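Local coordinates for spore germination lipase LipC (PDB 6NKD), which probably hydrolyses lipid esters as a lipase of the GDSL family and is thought to act in spore germination, at residues A[4-9]-A[70-75]; A[23-28]-A[196-201]; A[128-133]-A[205-210]. All coordinates share one frame; numbering follows the deposited sequence.

Overall arrangement
From the N terminus, strand 3-9 opens interaction 1, and the chain then passes through 23-28, the first half of interaction 2. Residues 70-75 come back alongside strand 3-9 and close a loop of 60 residues. After this, 128-133 opens interaction 3. Helix 192-204 closes interaction 2 through 196-201, and the tail 205-210 directly afterwards closes interaction 3. Interaction 2 therefore crosses both others, while 1 and 3 follow in series. Interactions 1 and 3 meet at Ile75, whose backbone probably bonds to Leu130 and Arg132 in the parallel sheet; Tyr5 packs on Val26, joining 1 to 2. Together they tie the sheet, helix 25-37 and the C-terminal helix and tail.

Interaction 1: A[4-9]-A[70-75]; sequences QYTALG and KKADVI
Gln4 and Asp73 hold the start of the pairing with two hydrogen bonds. Asp73 N gives its hydrogen to Gln4 O at 2.7 Å, and the Asp73 carboxylate reaches back so that OD2 accepts from Gln4 N at 3.1 Å, the N-H coming from well above the carboxylate plane. Further along, Thr6 N bonds to Val74 O at 3.1 Å. The Ala72 and Ile75 CA atoms add C-H...O contacts to Gln4 O and Thr6 O. The Gln4 and Lys71 side chains run side by side, and Lys71 NZ is bonded to Gln68.

The apolar contacts divide between the two faces of the sheet. On one, the Tyr5 side chain leaves anti to its backbone N (chi1 161°), which sets CD1 3.6 Å from Val74 CG1 and turns the ring edge to Val74 O; Tyr5 OH goes on to Thr76, and Val26 and Met33 of helix 25-37 cover this face. On the other, Thr6 CG2 touches both Ala72 CB (3.6 Å) and Ile75 CG1 (3.7 Å), which lie side by side before it, with Leu8 CD1 touching Ile75 CG2 beyond; helix 98-122 packs here through Ile118.

Parallel bridges Tyr5-Val74 and Thr6-Ile75 make the two strands inner neighbours of the five-stranded sheet, 74-77 at its middle, between helical layers, as in the alpha/beta/alpha sandwich of SGNH hydrolases.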
loop_
_atom_site.group_PDB
_atom_site.type_symbol
_atom_site.label_atom_id
_atom_site.label_comp_id
_atom_site.label_asym_id
_atom_site.label_seq_id
_atom_site.Cartn_x
_atom_site.Cartn_y
_atom_site.Cartn_z
ATOM N N GLN A 4 28.552 4.121 -3.309
ATOM C CA GLN A 4 27.423 4.275 -2.401
ATOM C C GLN A 4 26.642 5.514 -2.814
ATOM O O GLN A 4 27.193 6.620 -2.844
ATOM C CB GLN A 4 27.896 4.392 -0.951
ATOM C CG GLN A 4 26.969 3.743 0.069
ATOM C CD GLN A 4 27.176 2.242 0.177
ATOM O OE1 GLN A 4 28.049 1.674 -0.480
ATOM N NE2 GLN A 4 26.375 1.592 1.015
ATOM N N TYR A 5 25.366 5.327 -3.138
ATOM C CA TYR A 5 24.496 6.407 -3.594
ATOM C C TYR A 5 23.304 6.489 -2.651
ATOM O O TYR A 5 22.491 5.561 -2.586
ATOM C CB TYR A 5 24.053 6.172 -5.040
ATOM C CG TYR A 5 22.824 6.945 -5.463
ATOM C CD1 TYR A 5 22.732 8.317 -5.263
ATOM C CD2 TYR A 5 21.762 6.304 -6.087
ATOM C CE1 TYR A 5 21.609 9.024 -5.653
ATOM C CE2 TYR A 5 20.636 7.002 -6.483
ATOM C CZ TYR A 5 20.565 8.361 -6.265
ATOM O OH TYR A 5 19.445 9.059 -6.660
ATOM N N THR A 6 23.206 7.594 -1.916
ATOM C CA THR A 6 22.077 7.839 -1.033
ATOM C C THR A 6 21.111 8.813 -1.694
ATOM O O THR A 6 21.507 9.674 -2.484
ATOM C CB THR A 6 22.538 8.377 0.328
ATOM O OG1 THR A 6 21.521 8.141 1.308
ATOM C CG2 THR A 6 22.821 9.873 0.265
ATOM N N ALA A 7 19.827 8.650 -1.384
ATOM C CA ALA A 7 18.782 9.465 -1.988
ATOM C C ALA A 7 17.808 9.913 -0.912
ATOM O O ALA A 7 17.305 9.088 -0.142
ATOM C CB ALA A 7 18.041 8.698 -3.089
ATOM N N LEU A 8 17.547 11.216 -0.864
ATOM C CA LEU A 8 16.655 11.808 0.118
ATOM C C LEU A 8 15.611 12.647 -0.601
ATOM O O LEU A 8 15.885 13.232 -1.651
ATOM C CB LEU A 8 17.428 12.684 1.113
ATOM C CG LEU A 8 18.820 12.181 1.500
ATOM C CD1 LEU A 8 19.725 13.347 1.859
ATOM C CD2 LEU A 8 18.731 11.191 2.651
ATOM N N GLY A 9 14.411 12.697 -0.037
ATOM C CA GLY A 9 13.392 13.563 -0.596
ATOM C C GLY A 9 11.995 13.089 -0.234
ATOM O O GLY A 9 11.797 12.384 0.755
ATOM N N LYS A 70 27.617 10.292 4.835
ATOM C CA LYS A 70 29.072 10.414 4.845
ATOM C C LYS A 70 29.714 9.459 3.849
ATOM O O LYS A 70 30.678 9.819 3.162
ATOM C CB LYS A 70 29.608 10.160 6.254
ATOM C CG LYS A 70 31.118 10.273 6.373
ATOM C CD LYS A 70 31.587 9.923 7.774
ATOM C CE LYS A 70 33.087 10.114 7.914
ATOM N NZ LYS A 70 33.482 11.530 7.677
ATOM N N LYS A 71 29.194 8.234 3.753
ATOM C CA LYS A 71 29.713 7.252 2.811
ATOM C C LYS A 71 29.247 7.494 1.383
ATOM O O LYS A 71 29.795 6.883 0.459
ATOM C CB LYS A 71 29.299 5.841 3.238
ATOM C CG LYS A 71 29.712 5.460 4.648
ATOM C CD LYS A 71 29.164 4.091 5.044
ATOM C CE LYS A 71 27.640 4.080 5.087
ATOM N NZ LYS A 71 27.019 3.670 3.795
ATOM N N ALA A 72 28.261 8.364 1.180
ATOM C CA ALA A 72 27.662 8.526 -0.137
ATOM C C ALA A 72 28.611 9.247 -1.086
ATOM O O ALA A 72 29.139 10.315 -0.765
ATOM C CB ALA A 72 26.348 9.296 -0.029
ATOM N N ASP A 73 28.824 8.652 -2.258
ATOM C CA ASP A 73 29.543 9.313 -3.338
ATOM C C ASP A 73 28.633 10.185 -4.189
ATOM O O ASP A 73 29.116 11.130 -4.825
ATOM C CB ASP A 73 30.228 8.273 -4.231
ATOM C CG ASP A 73 31.052 7.278 -3.439
ATOM O OD1 ASP A 73 31.761 7.699 -2.500
ATOM O OD2 ASP A 73 30.986 6.070 -3.751
ATOM N N VAL A 74 27.336 9.883 -4.218
ATOM C CA VAL A 74 26.340 10.652 -4.953
ATOM C C VAL A 74 25.134 10.840 -4.044
ATOM O O VAL A 74 24.697 9.890 -3.385
ATOM C CB VAL A 74 25.926 9.954 -6.265
ATOM C CG1 VAL A 74 24.830 10.740 -6.968
ATOM C CG2 VAL A 74 27.126 9.775 -7.184
ATOM N N ILE A 75 24.605 12.062 -3.999
ATOM C CA ILE A 75 23.439 12.391 -3.187
ATOM C C ILE A 75 22.430 13.118 -4.065
ATOM O O ILE A 75 22.787 14.065 -4.774
ATOM C CB ILE A 75 23.810 13.259 -1.969
ATOM C CG1 ILE A 75 24.900 12.587 -1.135
ATOM C CG2 ILE A 75 22.580 13.532 -1.116
ATOM C CD1 ILE A 75 25.309 13.380 0.085
#

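Interaction 2: A[23-28]-A[196-201]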
loop_
_atom_site.group_PDB
_atom_site.type_symbol
_atom_site.label_atom_id
_atom_site.label_comp_id
_atom_site.label_asym_id
_atom_site.label_seq_id
_atom_site.Cartn_x
_atom_site.Cartn_y
_atom_site.Cartn_z
ATOM N N PRO A 23 10.238 0.771 -10.838
ATOM C CA PRO A 23 11.382 1.647 -10.549
ATOM C C PRO A 23 11.063 3.111 -10.824
ATOM O O PRO A 23 10.596 3.473 -11.906
ATOM C CB PRO A 23 12.477 1.118 -11.484
ATOM C CG PRO A 23 11.747 0.399 -12.568
ATOM C CD PRO A 23 10.529 -0.184 -11.921
ATOM N N GLY A 24 11.315 3.952 -9.821
ATOM C CA GLY A 24 11.235 5.389 -9.976
ATOM C C GLY A 24 12.493 5.927 -10.626
ATOM O O GLY A 24 13.243 5.201 -11.283
ATOM N N PHE A 25 12.737 7.225 -10.429
ATOM C CA PHE A 25 13.904 7.839 -11.052
ATOM C C PHE A 25 15.203 7.501 -10.334
ATOM O O PHE A 25 16.267 7.554 -10.960
ATOM C CB PHE A 25 13.736 9.365 -11.141
ATOM C CG PHE A 25 14.161 10.116 -9.900
ATOM C CD1 PHE A 25 15.465 10.575 -9.755
ATOM C CD2 PHE A 25 13.249 10.390 -8.892
ATOM C CE1 PHE A 25 15.855 11.269 -8.618
ATOM C CE2 PHE A 25 13.633 11.089 -7.755
ATOM C CZ PHE A 25 14.937 11.528 -7.621
ATOM N N VAL A 26 15.150 7.149 -9.046
ATOM C CA VAL A 26 16.388 6.975 -8.292
ATOM C C VAL A 26 17.082 5.673 -8.678
ATOM O O VAL A 26 18.315 5.601 -8.699
ATOM C CB VAL A 26 16.124 7.058 -6.774
ATOM C CG1 VAL A 26 15.292 8.280 -6.445
ATOM C CG2 VAL A 26 15.459 5.793 -6.247
ATOM N N GLN A 27 16.315 4.630 -8.999
ATOM C CA GLN A 27 16.911 3.358 -9.382
ATOM C C GLN A 27 17.180 3.257 -10.875
ATOM O O GLN A 27 18.061 2.490 -11.280
ATOM C CB GLN A 27 16.023 2.188 -8.939
ATOM C CG GLN A 27 14.537 2.476 -8.965
ATOM C CD GLN A 27 14.024 3.027 -7.649
ATOM O OE1 GLN A 27 13.127 3.870 -7.623
ATOM N NE2 GLN A 27 14.590 2.549 -6.547
ATOM N N ARG A 28 16.446 4.005 -11.700
ATOM C CA ARG A 28 16.841 4.148 -13.097
ATOM C C ARG A 28 18.126 4.956 -13.211
ATOM O O ARG A 28 18.958 4.694 -14.087
ATOM C CB ARG A 28 15.716 4.800 -13.900
ATOM C CG ARG A 28 14.430 3.995 -13.925
ATOM C CD ARG A 28 13.269 4.815 -14.462
ATOM N NE ARG A 28 11.987 4.166 -14.209
ATOM C CZ ARG A 28 11.338 3.418 -15.095
ATOM N NH1 ARG A 28 10.175 2.864 -14.775
ATOM N NH2 ARG A 28 11.848 3.229 -16.304
ATOM N N GLU A 196 11.582 8.057 -16.038
ATOM C CA GLU A 196 12.651 7.683 -16.955
ATOM C C GLU A 196 13.331 8.918 -17.527
ATOM O O GLU A 196 14.563 8.980 -17.602
ATOM C CB GLU A 196 12.103 6.797 -18.073
ATOM C CG GLU A 196 13.151 6.360 -19.082
ATOM C CD GLU A 196 14.302 5.610 -18.441
ATOM O OE1 GLU A 196 14.045 4.712 -17.609
ATOM O OE2 GLU A 196 15.467 5.923 -18.761
ATOM N N ALA A 197 12.541 9.921 -17.919
ATOM C CA ALA A 197 13.118 11.151 -18.447
ATOM C C ALA A 197 13.907 11.903 -17.384
ATOM O O ALA A 197 14.910 12.552 -17.703
ATOM C CB ALA A 197 12.017 12.039 -19.026
HETATM N N MSE A 198 13.481 11.831 -16.126
HETATM C CA MSE A 198 14.208 12.478 -15.038
HETATM C C MSE A 198 15.575 11.836 -14.850
HETATM O O MSE A 198 16.575 12.532 -14.669
HETATM C CB MSE A 198 13.414 12.412 -13.733
HETATM C CG MSE A 198 12.302 13.441 -13.622
HETATM SE SE MSE A 198 11.149 13.143 -12.074
HETATM C CE MSE A 198 12.437 13.440 -10.646
ATOM N N SER A 199 15.615 10.501 -14.900
ATOM C CA SER A 199 16.888 9.804 -14.759
ATOM C C SER A 199 17.823 10.100 -15.925
ATOM O O SER A 199 19.044 10.142 -15.739
ATOM C CB SER A 199 16.656 8.299 -14.623
ATOM O OG SER A 199 15.993 7.769 -15.758
ATOM N N GLU A 200 17.276 10.311 -17.125
ATOM C CA GLU A 200 18.112 10.691 -18.260
ATOM C C GLU A 200 18.747 12.057 -18.036
ATOM O O GLU A 200 19.906 12.283 -18.406
ATOM C CB GLU A 200 17.289 10.695 -19.548
ATOM C CG GLU A 200 16.681 9.355 -19.916
ATOM C CD GLU A 200 15.620 9.475 -20.994
ATOM O OE1 GLU A 200 15.633 10.484 -21.733
ATOM O OE2 GLU A 200 14.770 8.567 -21.099
ATOM N N LYS A 201 18.000 12.982 -17.432
ATOM C CA LYS A 201 18.537 14.310 -17.158
ATOM C C LYS A 201 19.650 14.259 -16.120
ATOM O O LYS A 201 20.580 15.072 -16.168
ATOM C CB LYS A 201 17.412 15.235 -16.697
ATOM C CG LYS A 201 17.713 16.713 -16.849
ATOM C CD LYS A 201 17.859 17.098 -18.311
ATOM C CE LYS A 201 17.918 18.609 -18.475
ATOM N NZ LYS A 201 18.122 19.013 -19.893
#
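A Met-aromatic contact between Phe25 and Met198, together with a salt bridge between Arg28 and Glu196, packs the first turn of helix 25-37 against the C-terminal helix, near the probable active site: the side chain of Phe25 is about 9 Å from that of Ser11, and that of Met198 about 9 Å from that of His189. Met198 is selenomethionine in this crystal. Its chain bends at the last torsion (chi3 64°), laying the methyl CE over one face of the Phe25 ring, 3.9 Å from the centroid, while SE stands obliquely at 5.3 Å. Val26 CG1 covers the opposite face, so the ring is held between two methyl groups.

Arg28 reaches across extended from CG to NE. Its NH2 bonds in the guanidinium plane to Glu196 OE1 at 3.0 Å, on the lone pair pointing away from the other oxygen, with the two planes 73° apart. From another edge of the same group, NE and NH1 both grip Pro23 O, at 2.8 Å from NE, which fixes the guanidinium's rotation. The other oxygen, OE2, makes a salt bridge with Lys32. Ser199 turns OG back to Glu196 O at 2.6 Å and offers CB to Arg28 CB at 3.7 Å.

Leu134 of strand 130-134 touches both Phe25 and Met198, helix 171-175 flanks Met198 through Thr171 and Phe175, and Phe64 of a second subunit packs on Pro23 and Gln27.

Interaction 3: A[128-133]-A[205-210]; sequences RYLVRL and AGYGRL
At the edge of its guanidinium, Arg132 meets Gly206 across the contact: NH2 makes a weak but straight hydrogen bond to Gly206 O, 3.3 Å long with 169° at the hydrogen. NH1 is satisfied by Pro164 O, and Leu130 CD2 lies over one face, 3.2 Å above the plane. Arg132 comes from the strand with its chain bent at chi2 (78°), which folds the group over beside Leu130. A second flat group, the Arg128 guanidinium, has Arg209 O over one face, though at too poor an angle for a hydrogen bond. Its plane stands 80° from that of Arg209. The two like charges come close at this surface, but the exact placing of such exposed ends is doubtful at this resolution.

The apolar contact runs along Leu130 and Leu210. Leu130 CD2 lies 4.1 Å from Leu210 CD1 and 4.2 Å from Tyr207 CB, resting over the backbone of the turn at Tyr207. Leu210 CD2 in turn packs on Arg128 CG at 4.0 Å. Gly206 and Gly208 both have positive phi, which favours glycine, and the tail then enters a short 3-10 segment at 209-210.

The CB of Tyr207 leads away from the strand, and the side chain packs on Tyr29, Met33 and Leu37 of helix 25-37 with its OH bonded to Asp36. Strand 130-134 itself is flanked by strands 74-77 and 166-169, and Leu210 also touches Val74.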
loop_
_atom_site.group_PDB
_atom_site.type_symbol
_atom_site.label_atom_id
_atom_site.label_comp_id
_atom_site.label_asym_id
_atom_site.label_seq_id
_atom_site.Cartn_x
_atom_site.Cartn_y
_atom_site.Cartn_z
ATOM N N ARG A 128 35.264 14.698 -2.998
ATOM C CA ARG A 128 34.887 13.926 -4.173
ATOM C C ARG A 128 33.405 13.577 -4.198
ATOM O O ARG A 128 32.964 12.876 -5.115
ATOM C CB ARG A 128 35.723 12.644 -4.240
ATOM C CG ARG A 128 36.258 12.310 -5.620
ATOM C CD ARG A 128 37.236 11.149 -5.550
ATOM N NE ARG A 128 37.691 10.730 -6.872
ATOM C CZ ARG A 128 38.804 11.165 -7.455
ATOM N NH1 ARG A 128 39.585 12.037 -6.834
ATOM N NH2 ARG A 128 39.136 10.725 -8.661
ATOM N N TYR A 129 32.633 14.041 -3.220
ATOM C CA TYR A 129 31.204 13.774 -3.181
ATOM C C TYR A 129 30.485 14.512 -4.309
ATOM O O TYR A 129 31.027 15.413 -4.954
ATOM C CB TYR A 129 30.613 14.162 -1.822
ATOM C CG TYR A 129 30.634 15.645 -1.476
ATOM C CD1 TYR A 129 31.693 16.465 -1.852
ATOM C CD2 TYR A 129 29.592 16.218 -0.757
ATOM C CE1 TYR A 129 31.709 17.809 -1.532
ATOM C CE2 TYR A 129 29.601 17.563 -0.432
ATOM C CZ TYR A 129 30.661 18.352 -0.821
ATOM O OH TYR A 129 30.676 19.690 -0.500
ATOM N N LEU A 130 29.235 14.114 -4.540
ATOM C CA LEU A 130 28.438 14.635 -5.640
ATOM C C LEU A 130 27.002 14.814 -5.176
ATOM O O LEU A 130 26.418 13.895 -4.594
ATOM C CB LEU A 130 28.488 13.693 -6.846
ATOM C CG LEU A 130 28.705 14.337 -8.214
ATOM C CD1 LEU A 130 30.092 14.959 -8.294
ATOM C CD2 LEU A 130 28.502 13.307 -9.309
ATOM N N VAL A 131 26.436 15.990 -5.433
ATOM C CA VAL A 131 25.068 16.308 -5.041
ATOM C C VAL A 131 24.319 16.793 -6.274
ATOM O O VAL A 131 24.745 17.752 -6.927
ATOM C CB VAL A 131 25.011 17.367 -3.928
ATOM C CG1 VAL A 131 23.567 17.733 -3.625
ATOM C CG2 VAL A 131 25.710 16.862 -2.674
ATOM N N ARG A 132 23.210 16.132 -6.591
ATOM C CA ARG A 132 22.332 16.521 -7.689
ATOM C C ARG A 132 20.937 16.741 -7.118
ATOM O O ARG A 132 20.232 15.778 -6.803
ATOM C CB ARG A 132 22.309 15.459 -8.790
ATOM C CG ARG A 132 23.409 15.587 -9.838
ATOM C CD ARG A 132 24.745 15.065 -9.339
ATOM N NE ARG A 132 25.761 15.083 -10.389
ATOM C CZ ARG A 132 26.651 16.057 -10.552
ATOM N NH1 ARG A 132 26.659 17.095 -9.728
ATOM N NH2 ARG A 132 27.538 15.990 -11.537
ATOM N N LEU A 133 20.541 18.001 -6.974
ATOM C CA LEU A 133 19.214 18.349 -6.486
ATOM C C LEU A 133 18.348 18.800 -7.654
ATOM O O LEU A 133 18.795 19.576 -8.506
ATOM C CB LEU A 133 19.288 19.436 -5.412
ATOM C CG LEU A 133 20.040 20.726 -5.734
ATOM C CD1 LEU A 133 19.075 21.817 -6.173
ATOM C CD2 LEU A 133 20.861 21.177 -4.538
ATOM N N ALA A 205 23.882 15.122 -16.694
ATOM C CA ALA A 205 24.617 16.110 -15.916
ATOM C C ALA A 205 26.067 15.719 -15.675
ATOM O O ALA A 205 26.837 16.550 -15.183
ATOM C CB ALA A 205 23.921 16.344 -14.574
ATOM N N GLY A 206 26.458 14.493 -16.003
ATOM C CA GLY A 206 27.815 14.056 -15.768
ATOM C C GLY A 206 28.022 13.571 -14.346
ATOM O O GLY A 206 27.082 13.399 -13.563
ATOM N N TYR A 207 29.296 13.350 -14.008
ATOM C CA TYR A 207 29.628 12.828 -12.688
ATOM C C TYR A 207 30.835 13.511 -12.054
ATOM O O TYR A 207 31.303 13.050 -11.005
ATOM C CB TYR A 207 29.852 11.312 -12.761
ATOM C CG TYR A 207 28.643 10.564 -13.280
ATOM C CD1 TYR A 207 27.591 10.233 -12.435
ATOM C CD2 TYR A 207 28.545 10.207 -14.618
ATOM C CE1 TYR A 207 26.480 9.557 -12.906
ATOM C CE2 TYR A 207 27.439 9.532 -15.099
ATOM C CZ TYR A 207 26.410 9.210 -14.239
ATOM O OH TYR A 207 25.307 8.536 -14.714
ATOM N N GLY A 208 31.352 14.583 -12.648
ATOM C CA GLY A 208 32.367 15.383 -11.975
ATOM C C GLY A 208 33.666 14.628 -11.769
ATOM O O GLY A 208 34.179 13.964 -12.678
ATOM N N ARG A 209 34.209 14.729 -10.554
ATOM C CA ARG A 209 35.499 14.132 -10.226
ATOM C C ARG A 209 35.451 12.613 -10.127
ATOM O O ARG A 209 36.512 11.984 -10.057
ATOM C CB ARG A 209 36.025 14.712 -8.909
ATOM C CG ARG A 209 36.571 16.125 -9.016
ATOM C CD ARG A 209 36.938 16.681 -7.648
ATOM N NE ARG A 209 37.831 15.792 -6.910
ATOM C CZ ARG A 209 39.157 15.814 -7.006
ATOM N NH1 ARG A 209 39.751 16.681 -7.816
ATOM N NH2 ARG A 209 39.891 14.969 -6.295
ATOM N N LEU A 210 34.260 12.011 -10.115
ATOM C CA LEU A 210 34.163 10.561 -9.995
ATOM C C LEU A 210 34.557 9.840 -11.277
ATOM O O LEU A 210 34.944 8.668 -11.219
ATOM C CB LEU A 210 32.743 10.162 -9.591
ATOM C CG LEU A 210 32.266 10.685 -8.235
ATOM C CD1 LEU A 210 30.846 10.219 -7.943
ATOM C CD2 LEU A 210 33.222 10.251 -7.132
#